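Ectonucleotide pyrophosphatase/phosphodiesterase family member 5 (Mus musculus, PDB 5VEO) probably hydrolyses phosphodiester or pyrophosphate bonds in a restricted range of nucleotide substrates, acting as a zinc-dependent ectoenzyme of the alkaline phosphatase superfamily. Local coordinates at residues E105-P108 with I109-N113; H199-G202 with Y203-M207; D297-Q300 with P301-V305. The protein carries 1 engineered substitution. One frame throughout, in Å; residues are numbered along the deposited sequence.

Contacts 1 and 3 are buried, while contact 2 has an apolar inner side and a solvent side. Contact 1 begins helix 109-115 and contact 2 lies within helix 190-210. Both helices touch strand 168-173 of the eight-stranded mixed sheet. Contact 3 leads a loop into strand 302-306 of the separate four-stranded antiparallel sheet. The chemistry follows the place. Contact 1 joins a proline-indole pair to a bent backbone bond and a water bridge, contact 2 rests on regular helix bonds, and contact 3 has no hydrogen bond across it. Contacts 1 and 3 meet through a long, weak ion pair of Glu105 and Arg298. Contacts 2 and 3 lie about 41 Å apart between centres.

Contact 1 (E105-P108 with I109-N113); sequences EATP and IWITN
Pro108 lies over one face of the Trp110 indole and gives up more surface than any other residue here. Its CB stands 3.6 Å from the centroid of the Trp110 six-membered ring, only 8° off the ring normal, a CH-pi contact. Pro108 CG reaches the middle of the indole, 3.5 Å from Trp110 CE2. CG of Trp110 sits between its own backbone N and carbonyl carbon (chi1 52°), and this turns the indole back over the proline. With an alanine in place of Trp110, Pro108 CB and CG would probably lose their aromatic cover, and Pro137, which also touches the indole, would lose a neighbour. Ile111 meets another part of the proline, with its CD1 4.0 Å from Pro108 CD. Thr107 comes at the same isoleucine by its methyl, CG2 lying 3.8 Å from Ile111 CB, and the two side chains cross at about a right angle.

Pro108 is the N-cap residue. Its carbonyl O accepts the amide of Ile111 at 3.0 Å. The bond is bent, with an N-H...O angle of 138°, and the donor lies above the carbonyl plane. A water also links the loop to the helix. It donates to Thr107 O at 2.8 Å and is hydrogen-bonded to Thr112 OG1 at 2.7 Å.

Around this start, Tyr63 and Val66 of helix 58-67 touch Pro108. Ile109 points elsewhere, to helix 359-366 and to Leu168 and Phe170 of strand 168-173. The arrangement is a helix N-terminus with proline at the N-cap, which closes a loop and starts helix 109-115. That helix then leads into strand 120-123 of the mixed sheet, within the alpha/beta fold of the alkaline phosphatase superfamily.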
ATOM      1  N   GLU A 105       8.146   5.070  14.414  1.00 17.26           N
ATOM      2  CA  GLU A 105       9.488   4.634  14.041  1.00 16.73           C
ATOM      3  C   GLU A 105       9.971   5.303  12.765  1.00 18.83           C
ATOM      4  O   GLU A 105      11.149   5.167  12.415  1.00 21.15           O
ATOM      5  CB  GLU A 105       9.530   3.105  13.924  1.00 16.27           C
ATOM      6  CG  GLU A 105       9.104   2.482  15.237  1.00 19.38           C
ATOM      7  CD  GLU A 105       9.069   0.979  15.272  1.00 23.18           C
ATOM      8  OE1 GLU A 105       8.783   0.450  16.369  1.00 27.45           O
ATOM      9  OE2 GLU A 105       9.330   0.324  14.251  1.00 20.06           O
ATOM     10  N   ALA A 106       9.099   6.038  12.078  1.00 16.74           N
ATOM     11  CA  ALA A 106       9.460   6.790  10.887  1.00 15.78           C
ATOM     12  C   ALA A 106       8.723   8.118  10.922  1.00 15.29           C
ATOM     13  O   ALA A 106       7.924   8.387  11.828  1.00 17.89           O
ATOM     14  CB  ALA A 106       9.124   6.019   9.607  1.00 16.13           C
ATOM     15  N   THR A 107       8.997   8.945   9.919  1.00 14.51           N
ATOM     16  CA  THR A 107       8.361  10.251   9.763  1.00 17.42           C
ATOM     17  C   THR A 107       7.833  10.375   8.340  1.00 15.74           C
ATOM     18  O   THR A 107       8.644  10.417   7.392  1.00 15.51           O
ATOM     19  CB  THR A 107       9.351  11.371  10.069  1.00 16.65           C
ATOM     20  OG1 THR A 107       9.752  11.278  11.439  1.00 20.33           O
ATOM     21  CG2 THR A 107       8.721  12.737   9.808  1.00 20.12           C
ATOM     22  N   PRO A 108       6.516  10.452   8.135  1.00 13.30           N
ATOM     23  CA  PRO A 108       5.993  10.564   6.768  1.00 13.97           C
ATOM     24  C   PRO A 108       6.295  11.923   6.159  1.00 13.28           C
ATOM     25  O   PRO A 108       6.477  12.932   6.851  1.00 14.64           O
ATOM     26  CB  PRO A 108       4.485  10.356   6.943  1.00 14.06           C
ATOM     27  CG  PRO A 108       4.220  10.847   8.348  1.00 14.61           C
ATOM     28  CD  PRO A 108       5.431  10.430   9.133  1.00 14.27           C
ATOM     29  N   ILE A 109       6.306  11.935   4.824  1.00 11.90           N
ATOM     30  CA  ILE A 109       6.788  13.090   4.082  1.00 13.30           C
ATOM     31  C   ILE A 109       5.963  14.355   4.351  1.00 14.05           C
ATOM     32  O   ILE A 109       6.482  15.465   4.223  1.00 15.01           O
ATOM     33  CB  ILE A 109       6.844  12.750   2.583  1.00 12.95           C
ATOM     34  CG1 ILE A 109       7.645  13.832   1.861  1.00 12.95           C
ATOM     35  CG2 ILE A 109       5.445  12.582   1.995  1.00 14.42           C
ATOM     36  CD1 ILE A 109       7.877  13.541   0.402  1.00 15.52           C
ATOM     37  N   TRP A 110       4.687  14.240   4.706  1.00 12.44           N
ATOM     38  CA  TRP A 110       3.944  15.481   4.946  1.00 12.58           C
ATOM     39  C   TRP A 110       4.510  16.265   6.131  1.00 14.61           C
ATOM     40  O   TRP A 110       4.481  17.508   6.125  1.00 16.56           O
ATOM     41  CB  TRP A 110       2.450  15.202   5.127  1.00 14.05           C
ATOM     42  CG  TRP A 110       2.023  14.179   6.111  1.00 13.29           C
ATOM     43  CD1 TRP A 110       1.838  14.355   7.455  1.00 15.32           C
ATOM     44  CD2 TRP A 110       1.630  12.829   5.830  1.00 11.84           C
ATOM     45  NE1 TRP A 110       1.374  13.198   8.031  1.00 14.03           N
ATOM     46  CE2 TRP A 110       1.253  12.238   7.059  1.00 11.83           C
ATOM     47  CE3 TRP A 110       1.579  12.058   4.672  1.00 13.24           C
ATOM     48  CZ2 TRP A 110       0.808  10.926   7.146  1.00 12.79           C
ATOM     49  CZ3 TRP A 110       1.154  10.746   4.769  1.00 13.14           C
ATOM     50  CH2 TRP A 110       0.777  10.194   5.983  1.00 13.43           C
ATOM     51  N   ILE A 111       5.062  15.574   7.129  1.00 15.91           N
ATOM     52  CA  ILE A 111       5.676  16.274   8.256  1.00 15.99           C
ATOM     53  C   ILE A 111       6.943  16.987   7.806  1.00 16.97           C
ATOM     54  O   ILE A 111       7.160  18.157   8.132  1.00 19.83           O
ATOM     55  CB  ILE A 111       5.952  15.297   9.411  1.00 17.46           C
ATOM     56  CG1 ILE A 111       4.616  14.783   9.933  1.00 19.10           C
ATOM     57  CG2 ILE A 111       6.773  15.956  10.532  1.00 18.83           C
ATOM     58  CD1 ILE A 111       4.732  13.833  11.096  1.00 22.08           C
ATOM     59  N   THR A 112       7.787  16.300   7.030  1.00 18.03           N
ATOM     60  CA  THR A 112       9.002  16.916   6.503  1.00 17.81           C
ATOM     61  C   THR A 112       8.671  18.122   5.633  1.00 20.52           C
ATOM     62  O   THR A 112       9.300  19.183   5.754  1.00 20.88           O
ATOM     63  CB  THR A 112       9.799  15.870   5.723  1.00 20.34           C
ATOM     64  OG1 THR A 112      10.139  14.794   6.606  1.00 19.99           O
ATOM     65  CG2 THR A 112      11.068  16.448   5.123  1.00 20.64           C
ATOM     66  N   ASN A 113       7.657  17.986   4.782  1.00 17.43           N
ATOM     67  CA  ASN A 113       7.192  19.080   3.942  1.00 17.21           C
ATOM     68  C   ASN A 113       6.775  20.284   4.779  1.00 17.74           C
ATOM     69  O   ASN A 113       7.081  21.431   4.431  1.00 20.91           O
ATOM     70  CB  ASN A 113       6.016  18.581   3.112  1.00 15.51           C
ATOM     71  CG  ASN A 113       5.593  19.543   2.039  1.00 17.51           C
ATOM     72  OD1 ASN A 113       6.409  20.040   1.257  1.00 19.14           O
ATOM     73  ND2 ASN A 113       4.295  19.771   1.957  1.00 17.54           N
TER
HETATM   74  O   HOH W   1       9.770  12.326   5.632  1.00 16.29           O

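Contact 2 (H199-G202 with Y203-M207); sequences HKLG and YLIKM
Leu201 and Ile205, one helical turn apart, form the buried, more tightly packed side of this contact. Leu201 CG lies 4.2 Å from Ile205 CD1, and the two side chains cross at a slant. The tight point is at the backbone: CG1 of Ile205 stands beside its own backbone N (chi1 -65°), which lays it 3.2 Å from Leu201 O. Leu204 joins the same side more loosely, its CD2 4.4 Å from Leu201 CD1. This apolar strip is buried. Phe37 and Ile40 of helix 35-42 meet it, as do Leu219 and Val221 of strand 218-222.

The other side is more open. His199 and Lys206 are exposed and touch the neighbouring turn little through their side chains. Gly202 adds only backbone there, and its O accepts Lys206 N at 2.9 Å. Tyr203 is intermediate. Its CB rests 3.3 Å from Lys200 O, Met207 CG lies over one ring face, and Val153 of helix 149-160 also touches it. Lys200 turns its NZ back along the helix to a salt bridge with Asp196.

Both sides share the same run of backbone bonds. Leu204 N donates to Lys200 O at 3.0 Å, and Ile205 N to Leu201 O at 2.9 Å with an N-H...O angle of 165°. These i to i+4 bonds mark a regular amphipathic alpha-helix. Helix 190-210 lays its apolar side on the mixed sheet, as expected of an alpha/beta fold.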
ATOM      1  N   HIS A 199     -12.948   5.972 -15.287  1.00 11.08           N
ATOM      2  CA  HIS A 199     -13.866   7.105 -15.336  1.00 15.00           C
ATOM      3  C   HIS A 199     -13.576   8.103 -14.216  1.00 12.25           C
ATOM      4  O   HIS A 199     -13.570   9.315 -14.447  1.00 15.86           O
ATOM      5  CB  HIS A 199     -15.306   6.600 -15.260  1.00 18.84           C
ATOM      6  CG  HIS A 199     -16.327   7.638 -15.592  1.00 30.82           C
ATOM      7  ND1 HIS A 199     -17.125   8.235 -14.638  1.00 37.88           N
ATOM      8  CD2 HIS A 199     -16.674   8.195 -16.776  1.00 34.00           C
ATOM      9  CE1 HIS A 199     -17.924   9.111 -15.222  1.00 37.25           C
ATOM     10  NE2 HIS A 199     -17.672   9.105 -16.519  1.00 37.32           N
ATOM     11  N   LYS A 200     -13.310   7.610 -13.003  1.00 11.85           N
ATOM     12  CA  LYS A 200     -12.988   8.494 -11.881  1.00 13.37           C
ATOM     13  C   LYS A 200     -11.678   9.232 -12.112  1.00 13.06           C
ATOM     14  O   LYS A 200     -11.563  10.419 -11.797  1.00 13.25           O
ATOM     15  CB  LYS A 200     -12.932   7.694 -10.590  1.00 11.80           C
ATOM     16  CG  LYS A 200     -14.321   7.339 -10.100  1.00 14.80           C
ATOM     17  CD  LYS A 200     -14.274   6.500  -8.868  1.00 17.38           C
ATOM     18  CE  LYS A 200     -15.621   6.506  -8.171  1.00 18.93           C
ATOM     19  NZ  LYS A 200     -16.738   6.059  -9.035  1.00 21.47           N
ATOM     20  N   LEU A 201     -10.684   8.557 -12.688  1.00 12.07           N
ATOM     21  CA  LEU A 201      -9.465   9.255 -13.056  1.00 11.28           C
ATOM     22  C   LEU A 201      -9.771  10.369 -14.053  1.00 11.87           C
ATOM     23  O   LEU A 201      -9.233  11.479 -13.947  1.00 13.76           O
ATOM     24  CB  LEU A 201      -8.450   8.260 -13.622  1.00 11.04           C
ATOM     25  CG  LEU A 201      -7.114   8.840 -14.087  1.00 12.08           C
ATOM     26  CD1 LEU A 201      -6.401   9.613 -12.965  1.00 14.06           C
ATOM     27  CD2 LEU A 201      -6.243   7.748 -14.689  1.00 15.52           C
ATOM     28  N   GLY A 202     -10.654  10.093 -15.012  1.00 14.83           N
ATOM     29  CA  GLY A 202     -11.076  11.126 -15.951  1.00 15.01           C
ATOM     30  C   GLY A 202     -11.734  12.312 -15.267  1.00 16.08           C
ATOM     31  O   GLY A 202     -11.499  13.465 -15.639  1.00 18.43           O
ATOM     32  N   TYR A 203     -12.555  12.043 -14.253  1.00 15.57           N
ATOM     33  CA  TYR A 203     -13.153  13.108 -13.456  1.00 16.65           C
ATOM     34  C   TYR A 203     -12.085  13.970 -12.784  1.00 13.72           C
ATOM     35  O   TYR A 203     -12.155  15.208 -12.795  1.00 16.72           O
ATOM     36  CB  TYR A 203     -14.080  12.486 -12.412  1.00 15.96           C
ATOM     37  CG  TYR A 203     -14.775  13.496 -11.547  1.00 16.68           C
ATOM     38  CD1 TYR A 203     -15.977  14.064 -11.947  1.00 20.25           C
ATOM     39  CD2 TYR A 203     -14.230  13.900 -10.338  1.00 15.63           C
ATOM     40  CE1 TYR A 203     -16.629  14.983 -11.156  1.00 22.53           C
ATOM     41  CE2 TYR A 203     -14.881  14.839  -9.532  1.00 16.68           C
ATOM     42  CZ  TYR A 203     -16.071  15.376  -9.957  1.00 18.58           C
ATOM     43  OH  TYR A 203     -16.721  16.298  -9.183  1.00 24.21           O
ATOM     44  N   LEU A 204     -11.085  13.329 -12.184  1.00 14.99           N
ATOM     45  CA  LEU A 204      -9.993  14.061 -11.555  1.00 13.50           C
ATOM     46  C   LEU A 204      -9.255  14.927 -12.572  1.00 14.76           C
ATOM     47  O   LEU A 204      -8.959  16.098 -12.315  1.00 15.54           O
ATOM     48  CB  LEU A 204      -9.032  13.074 -10.883  1.00 14.59           C
ATOM     49  CG  LEU A 204      -7.748  13.680 -10.310  1.00 12.68           C
ATOM     50  CD1 LEU A 204      -8.048  14.754  -9.251  1.00 15.62           C
ATOM     51  CD2 LEU A 204      -6.853  12.589  -9.745  1.00 15.62           C
ATOM     52  N   ILE A 205      -8.948  14.360 -13.735  1.00 14.84           N
ATOM     53  CA  ILE A 205      -8.273  15.126 -14.775  1.00 13.89           C
ATOM     54  C   ILE A 205      -9.101  16.349 -15.148  1.00 13.88           C
ATOM     55  O   ILE A 205      -8.581  17.462 -15.241  1.00 18.83           O
ATOM     56  CB  ILE A 205      -8.012  14.242 -16.002  1.00 14.90           C
ATOM     57  CG1 ILE A 205      -7.028  13.138 -15.643  1.00 14.84           C
ATOM     58  CG2 ILE A 205      -7.502  15.091 -17.172  1.00 17.01           C
ATOM     59  CD1 ILE A 205      -6.931  12.079 -16.727  1.00 17.90           C
ATOM     60  N   LYS A 206     -10.396  16.144 -15.385  1.00 16.60           N
ATOM     61  CA  LYS A 206     -11.283  17.247 -15.755  1.00 17.83           C
ATOM     62  C   LYS A 206     -11.280  18.334 -14.687  1.00 19.36           C
ATOM     63  O   LYS A 206     -11.230  19.532 -15.002  1.00 21.85           O
ATOM     64  CB  LYS A 206     -12.697  16.700 -15.972  1.00 21.84           C
ATOM     65  CG  LYS A 206     -13.740  17.695 -16.444  1.00 31.59           C
ATOM     66  CD  LYS A 206     -15.134  17.020 -16.584  1.00 40.61           C
ATOM     67  CE  LYS A 206     -15.867  16.873 -15.232  1.00 50.77           C
ATOM     68  NZ  LYS A 206     -17.288  16.355 -15.288  1.00 58.10           N
ATOM     69  N   MET A 207     -11.313  17.942 -13.412  1.00 17.77           N
ATOM     70  CA  MET A 207     -11.340  18.937 -12.346  1.00 17.66           C
ATOM     71  C   MET A 207     -10.003  19.652 -12.190  1.00 17.88           C
ATOM     72  O   MET A 207      -9.979  20.848 -11.867  1.00 19.73           O
ATOM     73  CB  MET A 207     -11.751  18.281 -11.031  1.00 20.12           C
ATOM     74  CG  MET A 207     -13.165  17.795 -11.058  1.00 22.18           C
ATOM     75  SD  MET A 207     -14.277  19.204 -11.220  1.00 35.22           S
ATOM     76  CE  MET A 207     -15.674  18.473 -12.028  1.00 39.80           C
TER

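Contact 3 (D297-Q300 with P301-V305); sequences DRVQ and PIVAV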
ATOM      1  N   ASP A 297      10.488  -5.774  16.238  1.00 19.03           N
ATOM      2  CA  ASP A 297       9.834  -6.572  17.269  1.00 20.19           C
ATOM      3  C   ASP A 297       8.351  -6.819  16.977  1.00 17.47           C
ATOM      4  O   ASP A 297       7.723  -7.633  17.671  1.00 17.98           O
ATOM      5  CB  ASP A 297      10.004  -5.903  18.637  1.00 25.46           C
ATOM      6  CG  ASP A 297      11.467  -5.817  19.078  1.00 40.05           C
ATOM      7  OD1 ASP A 297      12.283  -6.674  18.662  1.00 44.90           O
ATOM      8  OD2 ASP A 297      11.794  -4.892  19.858  1.00 45.89           O
ATOM      9  N   ARG A 298       7.778  -6.164  15.967  1.00 14.53           N
ATOM     10  CA  ARG A 298       6.414  -6.467  15.536  1.00 12.46           C
ATOM     11  C   ARG A 298       6.341  -7.617  14.542  1.00 14.03           C
ATOM     12  O   ARG A 298       5.237  -8.005  14.137  1.00 15.16           O
ATOM     13  CB  ARG A 298       5.771  -5.221  14.928  1.00 12.95           C
ATOM     14  CG  ARG A 298       5.611  -4.127  15.945  1.00 13.84           C
ATOM     15  CD  ARG A 298       5.423  -2.789  15.305  1.00 14.24           C
ATOM     16  NE  ARG A 298       5.420  -1.767  16.344  1.00 14.25           N
ATOM     17  CZ  ARG A 298       5.402  -0.462  16.121  1.00 14.89           C
ATOM     18  NH1 ARG A 298       5.378   0.012  14.882  1.00 17.00           N
ATOM     19  NH2 ARG A 298       5.425   0.364  17.156  1.00 18.78           N
ATOM     20  N   VAL A 299       7.475  -8.180  14.150  1.00 13.25           N
ATOM     21  CA  VAL A 299       7.478  -9.424  13.394  1.00 12.57           C
ATOM     22  C   VAL A 299       7.414 -10.573  14.393  1.00 13.69           C
ATOM     23  O   VAL A 299       8.256 -10.685  15.299  1.00 15.56           O
ATOM     24  CB  VAL A 299       8.708  -9.521  12.487  1.00 12.96           C
ATOM     25  CG1 VAL A 299       8.719 -10.830  11.714  1.00 14.76           C
ATOM     26  CG2 VAL A 299       8.745  -8.326  11.547  1.00 15.47           C
ATOM     27  N   GLN A 300       6.383 -11.403  14.258  1.00 14.43           N
ATOM     28  CA  GLN A 300       6.111 -12.427  15.252  1.00 14.67           C
ATOM     29  C   GLN A 300       7.125 -13.568  15.171  1.00 15.54           C
ATOM     30  O   GLN A 300       7.851 -13.697  14.182  1.00 13.86           O
ATOM     31  CB  GLN A 300       4.692 -12.959  15.076  1.00 12.78           C
ATOM     32  CG  GLN A 300       3.611 -11.910  15.349  1.00 13.41           C
ATOM     33  CD  GLN A 300       3.746 -11.310  16.730  1.00 14.18           C
ATOM     34  OE1 GLN A 300       3.999 -12.022  17.705  1.00 15.95           O
ATOM     35  NE2 GLN A 300       3.605  -9.988  16.819  1.00 14.97           N
ATOM     36  N   PRO A 301       7.193 -14.412  16.210  1.00 14.58           N
ATOM     37  CA  PRO A 301       8.247 -15.445  16.242  1.00 15.14           C
ATOM     38  C   PRO A 301       8.168 -16.448  15.112  1.00 14.95           C
ATOM     39  O   PRO A 301       9.197 -17.030  14.741  1.00 15.35           O
ATOM     40  CB  PRO A 301       8.028 -16.131  17.598  1.00 15.82           C
ATOM     41  CG  PRO A 301       7.376 -15.111  18.441  1.00 19.48           C
ATOM     42  CD  PRO A 301       6.486 -14.316  17.500  1.00 15.72           C
ATOM     43  N   ILE A 302       6.970 -16.711  14.595  1.00 12.77           N
ATOM     44  CA  ILE A 302       6.770 -17.605  13.463  1.00 11.95           C
ATOM     45  C   ILE A 302       5.947 -16.843  12.442  1.00 12.65           C
ATOM     46  O   ILE A 302       4.930 -16.233  12.788  1.00 14.08           O
ATOM     47  CB  ILE A 302       6.059 -18.909  13.867  1.00 13.95           C
ATOM     48  CG1 ILE A 302       6.959 -19.734  14.790  1.00 19.50           C
ATOM     49  CG2 ILE A 302       5.683 -19.734  12.638  1.00 17.94           C
ATOM     50  CD1 ILE A 302       6.314 -20.991  15.354  1.00 19.90           C
ATOM     51  N   VAL A 303       6.381 -16.893  11.195  1.00 10.98           N
ATOM     52  CA  VAL A 303       5.676 -16.264  10.087  1.00 11.45           C
ATOM     53  C   VAL A 303       5.541 -17.328   9.013  1.00 12.36           C
ATOM     54  O   VAL A 303       6.553 -17.863   8.544  1.00 14.64           O
ATOM     55  CB  VAL A 303       6.413 -15.025   9.558  1.00 13.59           C
ATOM     56  CG1 VAL A 303       5.732 -14.467   8.304  1.00 15.97           C
ATOM     57  CG2 VAL A 303       6.467 -13.952  10.615  1.00 13.83           C
ATOM     58  N   ALA A 304       4.297 -17.666   8.660  1.00 10.96           N
ATOM     59  CA  ALA A 304       4.010 -18.738   7.727  1.00 10.12           C
ATOM     60  C   ALA A 304       3.372 -18.121   6.494  1.00  9.79           C
ATOM     61  O   ALA A 304       2.314 -17.493   6.589  1.00 10.70           O
ATOM     62  CB  ALA A 304       3.098 -19.789   8.356  1.00 12.37           C
ATOM     63  N   VAL A 305       4.013 -18.309   5.344  1.00 10.52           N
ATOM     64  CA  VAL A 305       3.671 -17.596   4.120  1.00  8.15           C
ATOM     65  C   VAL A 305       3.046 -18.578   3.139  1.00  9.33           C
ATOM     66  O   VAL A 305       3.679 -19.571   2.745  1.00 10.62           O
ATOM     67  CB  VAL A 305       4.905 -16.931   3.491  1.00  9.59           C
ATOM     68  CG1 VAL A 305       4.501 -16.220   2.209  1.00 11.82           C
ATOM     69  CG2 VAL A 305       5.590 -15.992   4.480  1.00 11.41           C
TER
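Val299 and Val303 meet by single methyls, Val299 CG1 lying 4.0 Å from Val303 CG2. The two side chains cross at about a right angle. The same Val303 CG2 sits 3.8 Å from Gln300 O, which places it against both a side chain and a backbone carbonyl. In Val303, CG2 stands beside the backbone N while CG1 is anti to it (chi1 174°), and this turns CG2 toward the preceding loop. Gln300 and Pro301 run side by side. The glutamine chain bends at chi2 (-56°) and brings its OE1 to 3.4 Å from Pro301 CD.

Next comes a second shell. Ile287 of a nearby loop touches both valines. Ala257 and Leu259 of strand 255-260 touch Gln300, and Leu259 also reaches Pro301. Backbone bonds tie Ile302 to Ile258 on one side and Val303 to Tyr282 on the other, which sets strand 302-306 between two antiparallel neighbours.

Further out, Arg298 anchors the loop. Its NE makes a salt bridge with Asp83, and its NH1 and NH2 donate to Gly75 O and Lys101 O.

No hydrogen bond links 297-300 with 301-305, and proline brings no amide N-H. The local fit is therefore van der Waals contact, and polar fixing probably comes largely from the flanking strands and from Arg298.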